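Local coordinates for putative uncharacterized protein (Mycobacterium abscessus, PDB 3RR6) that is of unknown function but belongs to the fumarylacetoacetate hydrolase family, probably binds a metal ion and perhaps acts as an isomerase or acetylpyruvate hydrolase, at residues A[5-10]-A[16-21]; A[35-38]-A[44-47]. All blocks are in the same frame, centred on the assembly; numbering follows the deposited sequence.

Contact 1. Residues A[5-10]-A[16-21]; sequences MRLGRI and VAFVSI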
loop_
_atom_site.group_PDB
_atom_site.type_symbol
_atom_site.label_atom_id
_atom_site.label_comp_id
_atom_site.label_asym_id
_atom_site.label_seq_id
_atom_site.Cartn_x
_atom_site.Cartn_y
_atom_site.Cartn_z
ATOM N N MET A 5 -0.789 -15.627 7.979
ATOM C CA MET A 5 -2.072 -15.594 7.226
ATOM C C MET A 5 -1.990 -14.569 6.111
ATOM O O MET A 5 -1.118 -13.701 6.114
ATOM C CB MET A 5 -3.236 -15.202 8.148
ATOM C CG MET A 5 -3.628 -16.245 9.172
ATOM S SD MET A 5 -4.943 -15.655 10.261
ATOM C CE MET A 5 -6.374 -15.744 9.197
ATOM N N ARG A 6 -2.891 -14.702 5.149
ATOM C CA ARG A 6 -3.190 -13.649 4.197
ATOM C C ARG A 6 -4.628 -13.230 4.442
ATOM O O ARG A 6 -5.543 -14.069 4.394
ATOM C CB ARG A 6 -3.042 -14.142 2.762
ATOM C CG ARG A 6 -1.607 -14.326 2.313
ATOM C CD ARG A 6 -1.550 -14.831 0.883
ATOM N NE ARG A 6 -1.792 -16.267 0.838
ATOM C CZ ARG A 6 -2.202 -16.950 -0.228
ATOM N NH1 ARG A 6 -2.437 -16.345 -1.390
ATOM N NH2 ARG A 6 -2.389 -18.259 -0.124
ATOM N N LEU A 7 -4.820 -11.950 4.726
ATOM C CA LEU A 7 -6.134 -11.402 5.007
ATOM C C LEU A 7 -6.526 -10.462 3.902
ATOM O O LEU A 7 -5.701 -9.697 3.394
ATOM C CB LEU A 7 -6.112 -10.636 6.321
ATOM C CG LEU A 7 -5.724 -11.483 7.526
ATOM C CD1 LEU A 7 -5.585 -10.576 8.745
ATOM C CD2 LEU A 7 -6.734 -12.596 7.785
ATOM N N GLY A 8 -7.796 -10.487 3.539
ATOM C CA GLY A 8 -8.288 -9.564 2.537
ATOM C C GLY A 8 -9.787 -9.466 2.543
ATOM O O GLY A 8 -10.447 -9.927 3.481
ATOM N N ARG A 9 -10.316 -8.844 1.499
ATOM C CA ARG A 9 -11.746 -8.612 1.365
ATOM C C ARG A 9 -12.172 -9.065 -0.019
ATOM O O ARG A 9 -11.431 -8.894 -0.986
ATOM C CB ARG A 9 -12.088 -7.132 1.565
ATOM C CG ARG A 9 -11.881 -6.652 2.997
ATOM C CD ARG A 9 -12.028 -5.151 3.140
ATOM N NE ARG A 9 -13.392 -4.702 2.873
ATOM C CZ ARG A 9 -13.797 -4.039 1.791
ATOM N NH1 ARG A 9 -12.963 -3.715 0.802
ATOM N NH2 ARG A 9 -15.083 -3.699 1.688
ATOM N N ILE A 10 -13.342 -9.682 -0.086
ATOM C CA ILE A 10 -13.870 -10.158 -1.360
ATOM C C ILE A 10 -15.308 -9.756 -1.554
ATOM O O ILE A 10 -16.033 -9.510 -0.597
ATOM C CB ILE A 10 -13.771 -11.697 -1.505
ATOM C CG1 ILE A 10 -14.501 -12.401 -0.356
ATOM C CG2 ILE A 10 -12.318 -12.118 -1.576
ATOM C CD1 ILE A 10 -15.131 -13.699 -0.742
ATOM N N VAL A 16 -20.223 -9.140 0.409
ATOM C CA VAL A 16 -18.838 -8.736 0.709
ATOM C C VAL A 16 -18.388 -9.293 2.063
ATOM O O VAL A 16 -19.168 -9.311 3.016
ATOM C CB VAL A 16 -18.713 -7.202 0.720
ATOM C CG1 VAL A 16 -17.348 -6.752 1.251
ATOM C CG2 VAL A 16 -18.971 -6.646 -0.677
ATOM N N ALA A 17 -17.138 -9.746 2.144
ATOM C CA ALA A 17 -16.635 -10.425 3.337
ATOM C C ALA A 17 -15.144 -10.186 3.569
ATOM O O ALA A 17 -14.384 -10.022 2.621
ATOM C CB ALA A 17 -16.891 -11.922 3.217
ATOM N N PHE A 18 -14.747 -10.185 4.837
ATOM C CA PHE A 18 -13.341 -10.194 5.230
ATOM C C PHE A 18 -12.956 -11.666 5.332
ATOM O O PHE A 18 -13.695 -12.464 5.933
ATOM C CB PHE A 18 -13.152 -9.466 6.573
ATOM C CG PHE A 18 -11.713 -9.182 6.935
ATOM C CD1 PHE A 18 -10.959 -8.283 6.201
ATOM C CD2 PHE A 18 -11.115 -9.799 8.036
ATOM C CE1 PHE A 18 -9.639 -8.009 6.548
ATOM C CE2 PHE A 18 -9.805 -9.516 8.381
ATOM C CZ PHE A 18 -9.067 -8.633 7.625
ATOM N N VAL A 19 -11.824 -12.027 4.731
ATOM C CA VAL A 19 -11.450 -13.423 4.564
ATOM C C VAL A 19 -9.985 -13.714 4.857
ATOM O O VAL A 19 -9.129 -12.830 4.770
ATOM C CB VAL A 19 -11.733 -13.909 3.117
ATOM C CG1 VAL A 19 -13.228 -13.952 2.855
ATOM C CG2 VAL A 19 -11.020 -13.013 2.079
ATOM N N SER A 20 -9.726 -14.977 5.204
ATOM C CA SER A 20 -8.390 -15.553 5.179
ATOM C C SER A 20 -8.217 -16.264 3.836
ATOM O O SER A 20 -9.062 -17.081 3.444
ATOM C CB SER A 20 -8.216 -16.544 6.338
ATOM O OG SER A 20 -6.991 -17.257 6.251
ATOM N N ILE A 21 -7.136 -15.956 3.123
ATOM C CA ILE A 21 -6.879 -16.546 1.807
ATOM C C ILE A 21 -5.826 -17.636 1.952
ATOM O O ILE A 21 -4.706 -17.379 2.391
ATOM C CB ILE A 21 -6.431 -15.478 0.786
ATOM C CG1 ILE A 21 -7.555 -14.453 0.579
ATOM C CG2 ILE A 21 -6.050 -16.134 -0.549
ATOM C CD1 ILE A 21 -7.081 -13.055 0.361
HETATM O O HOH W 1 -4.400 -17.164 5.152
#

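Contact 2. Residues A[35-38]-A[44-47]; sequences EIAE and PTFT. With EDO (1,2-ethanediol), chain L.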
loop_
_atom_site.group_PDB
_atom_site.type_symbol
_atom_site.label_atom_id
_atom_site.label_comp_id
_atom_site.label_asym_id
_atom_site.label_seq_id
_atom_site.Cartn_x
_atom_site.Cartn_y
_atom_site.Cartn_z
ATOM N N GLU A 35 -14.349 -17.082 5.176
ATOM C CA GLU A 35 -14.963 -15.911 5.789
ATOM C C GLU A 35 -14.671 -15.820 7.288
ATOM O O GLU A 35 -14.866 -16.782 8.036
ATOM C CB GLU A 35 -16.481 -15.902 5.557
ATOM C CG GLU A 35 -17.181 -14.669 6.114
ATOM C CD GLU A 35 -18.685 -14.692 5.923
ATOM O OE1 GLU A 35 -19.309 -15.742 6.181
ATOM O OE2 GLU A 35 -19.248 -13.647 5.525
ATOM N N ILE A 36 -14.232 -14.641 7.713
ATOM C CA ILE A 36 -13.931 -14.366 9.108
ATOM C C ILE A 36 -15.175 -13.822 9.819
ATOM O O ILE A 36 -15.882 -12.953 9.300
ATOM C CB ILE A 36 -12.729 -13.394 9.217
ATOM C CG1 ILE A 36 -11.446 -14.141 8.856
ATOM C CG2 ILE A 36 -12.598 -12.791 10.605
ATOM C CD1 ILE A 36 -10.245 -13.224 8.627
ATOM N N ALA A 37 -15.453 -14.377 10.997
ATOM C CA ALA A 37 -16.570 -13.948 11.828
ATOM C C ALA A 37 -16.184 -12.782 12.731
ATOM O O ALA A 37 -16.795 -11.710 12.665
ATOM C CB ALA A 37 -17.076 -15.139 12.675
ATOM N N GLU A 38 -15.185 -12.991 13.583
ATOM C CA GLU A 38 -14.798 -11.998 14.582
ATOM C C GLU A 38 -13.286 -11.902 14.745
ATOM O O GLU A 38 -12.540 -12.778 14.299
ATOM C CB GLU A 38 -15.415 -12.339 15.940
ATOM C CG GLU A 38 -16.926 -12.234 15.998
ATOM C CD GLU A 38 -17.458 -12.575 17.376
ATOM O OE1 GLU A 38 -17.436 -11.701 18.277
ATOM O OE2 GLU A 38 -17.889 -13.729 17.560
ATOM N N PRO A 44 -8.284 -14.465 14.390
ATOM C CA PRO A 44 -9.611 -14.493 13.778
ATOM C C PRO A 44 -10.336 -15.814 13.982
ATOM O O PRO A 44 -9.702 -16.866 14.030
ATOM C CB PRO A 44 -9.322 -14.281 12.291
ATOM C CG PRO A 44 -7.999 -13.571 12.264
ATOM C CD PRO A 44 -7.236 -14.189 13.387
ATOM N N THR A 45 -11.656 -15.732 14.119
ATOM C CA THR A 45 -12.523 -16.901 14.088
ATOM C C THR A 45 -13.289 -16.862 12.785
ATOM O O THR A 45 -13.310 -15.832 12.105
ATOM C CB THR A 45 -13.514 -16.905 15.261
ATOM O OG1 THR A 45 -14.328 -15.728 15.211
ATOM C CG2 THR A 45 -12.765 -16.966 16.591
ATOM N N PHE A 46 -13.920 -17.979 12.435
ATOM C CA PHE A 46 -14.526 -18.153 11.124
ATOM C C PHE A 46 -16.019 -18.474 11.216
ATOM O O PHE A 46 -16.465 -19.132 12.151
ATOM C CB PHE A 46 -13.762 -19.243 10.371
ATOM C CG PHE A 46 -12.294 -18.939 10.229
ATOM C CD1 PHE A 46 -11.864 -18.007 9.294
ATOM C CD2 PHE A 46 -11.356 -19.537 11.057
ATOM C CE1 PHE A 46 -10.525 -17.694 9.175
ATOM C CE2 PHE A 46 -10.002 -19.229 10.935
ATOM C CZ PHE A 46 -9.594 -18.300 9.991
ATOM N N THR A 47 -16.785 -18.001 10.235
ATOM C CA THR A 47 -18.229 -18.258 10.190
ATOM C C THR A 47 -18.558 -19.664 9.679
ATOM O O THR A 47 -19.636 -20.207 9.967
ATOM C CB THR A 47 -18.947 -17.261 9.253
ATOM O OG1 THR A 47 -18.503 -17.476 7.913
ATOM C CG2 THR A 47 -18.682 -15.821 9.665
HETATM C C1 EDO L . -15.875 -9.391 9.357
HETATM O O1 EDO L . -16.372 -8.544 8.315
HETATM C C2 EDO L . -14.918 -8.628 10.264
HETATM O O2 EDO L . -15.154 -9.023 11.624
HETATM O O HOH W 2 -15.993 -15.639 17.475
#

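Contact 1. Residues A[5-10]-A[16-21]
Phe18 swings CG away from its own backbone N (chi1 -169°), which lays its ring alongside residues 6-10, while Leu7 and Arg9 turn CG beside their backbone N (chi1 -60° and -69°) and meet it there. Leu7 CB approaches Phe18 CZ to 3.8 Å. Arg9 CG comes in at the ring edge, in its plane, 3.7 Å from Phe18 CD1, the two side chains crossing at about a right angle. A bend at chi3 carries the arginine head toward Val16, and Arg9 NH1 is hydrogen-bonded to the carbonyl of Ala60. On the other face, Ile10 CG1 packs 3.8 Å from Val19 CG1, the two side chains again nearly perpendicular, with Ala17 next to them. Gly8, paired with Val19, has no side chain on that face, where Ile21 CD1 lies 4.1 Å from Gly8 N. Ile21 CG2 sits over one face of the Arg6 guanidinium, near its rim. Between the two faces runs an antiparallel ladder: Gly8 and Val19 form a hydrogen-bonded pair through both N-H groups, as do Ile10 and Ala17, and Ile21 N reaches Arg6 O at 2.8 Å. A water bridges the end of the ladder, accepting from Arg6 N and donating to Ile21 O and to Ser20 OG (2.8 Å); Ser20 OG is also hydrogen-bonded to Glu22 OE2. This is a beta hairpin of the Rv2993c-like N-terminal region. Strand 32-36 lies along its second strand, with Ala33 against Val19. Its first strand is bordered by strand 57-58, where Leu58 meets Ile10 and Ile21, and by strand 172-179, whose Trp177 makes a cation-pi contact with Arg6.

Contact 2. Residues A[35-38]-A[44-47]
Thr47 OG1 donates to Glu35 OE1 at 2.6 Å, meeting the carboxylate on its anti side and 24° out of its plane. The same hydroxyl oxygen is hydrogen-bonded to the backbone N of Arg49, while Glu35 OE2 forms a salt bridge with the Arg49 side chain, so two neighbouring groups help fix the rotation of the carboxylate. Glu35 reaches the threonine with CG anti to the backbone N (chi1 -177°) and an extended chain. Beside this pair Thr47 CG2 presses on Ala37 CB. The backbones meet through a single antiparallel bridge, Ile36 with Phe46 as a non-hydrogen-bonded pair, at the C-terminal end of strand 32-36 in the Rv2993c-like N-terminal region. Thr47 N bonds to Glu35 O at 3.2 Å, and Ala37 N to Thr45 O from above the carbonyl plane; Thr45 N closes the loop end on Glu38 O at 3.1 Å. The CG1-CD1 arm of Ile36 meets two partners, CG1 lying 3.7 Å from Phe46 CE1 and CD1 3.9 Å from Pro44 CB; the CG2 branch lies near Thr45 O. Glu35 O lies at the edge of the Phe46 ring, in its plane. A water joins Thr45 OG1 to Glu38 OE2.

How the contacts relate
From the N terminus the chain runs out along 5-10 and returns along 16-21, so contact 1 closes a tight hairpin before contact 2 begins. After strand 15-22 it continues, through the unmodelled residues 24-30, into strand 32-36, and contact 2 then closes a second short loop between 35-38 and 44-47. The two contacts follow in series; neither nests in the other nor crosses it. Strands 15-22 and 32-36 are sheet neighbours, and a probable hydrogen bond from Ile36 N to Phe18 O joins them. Ile36 CD1 also packs on Leu7 CD2, tying the loop of contact 2 to the hairpin of contact 1 within the N-terminal region.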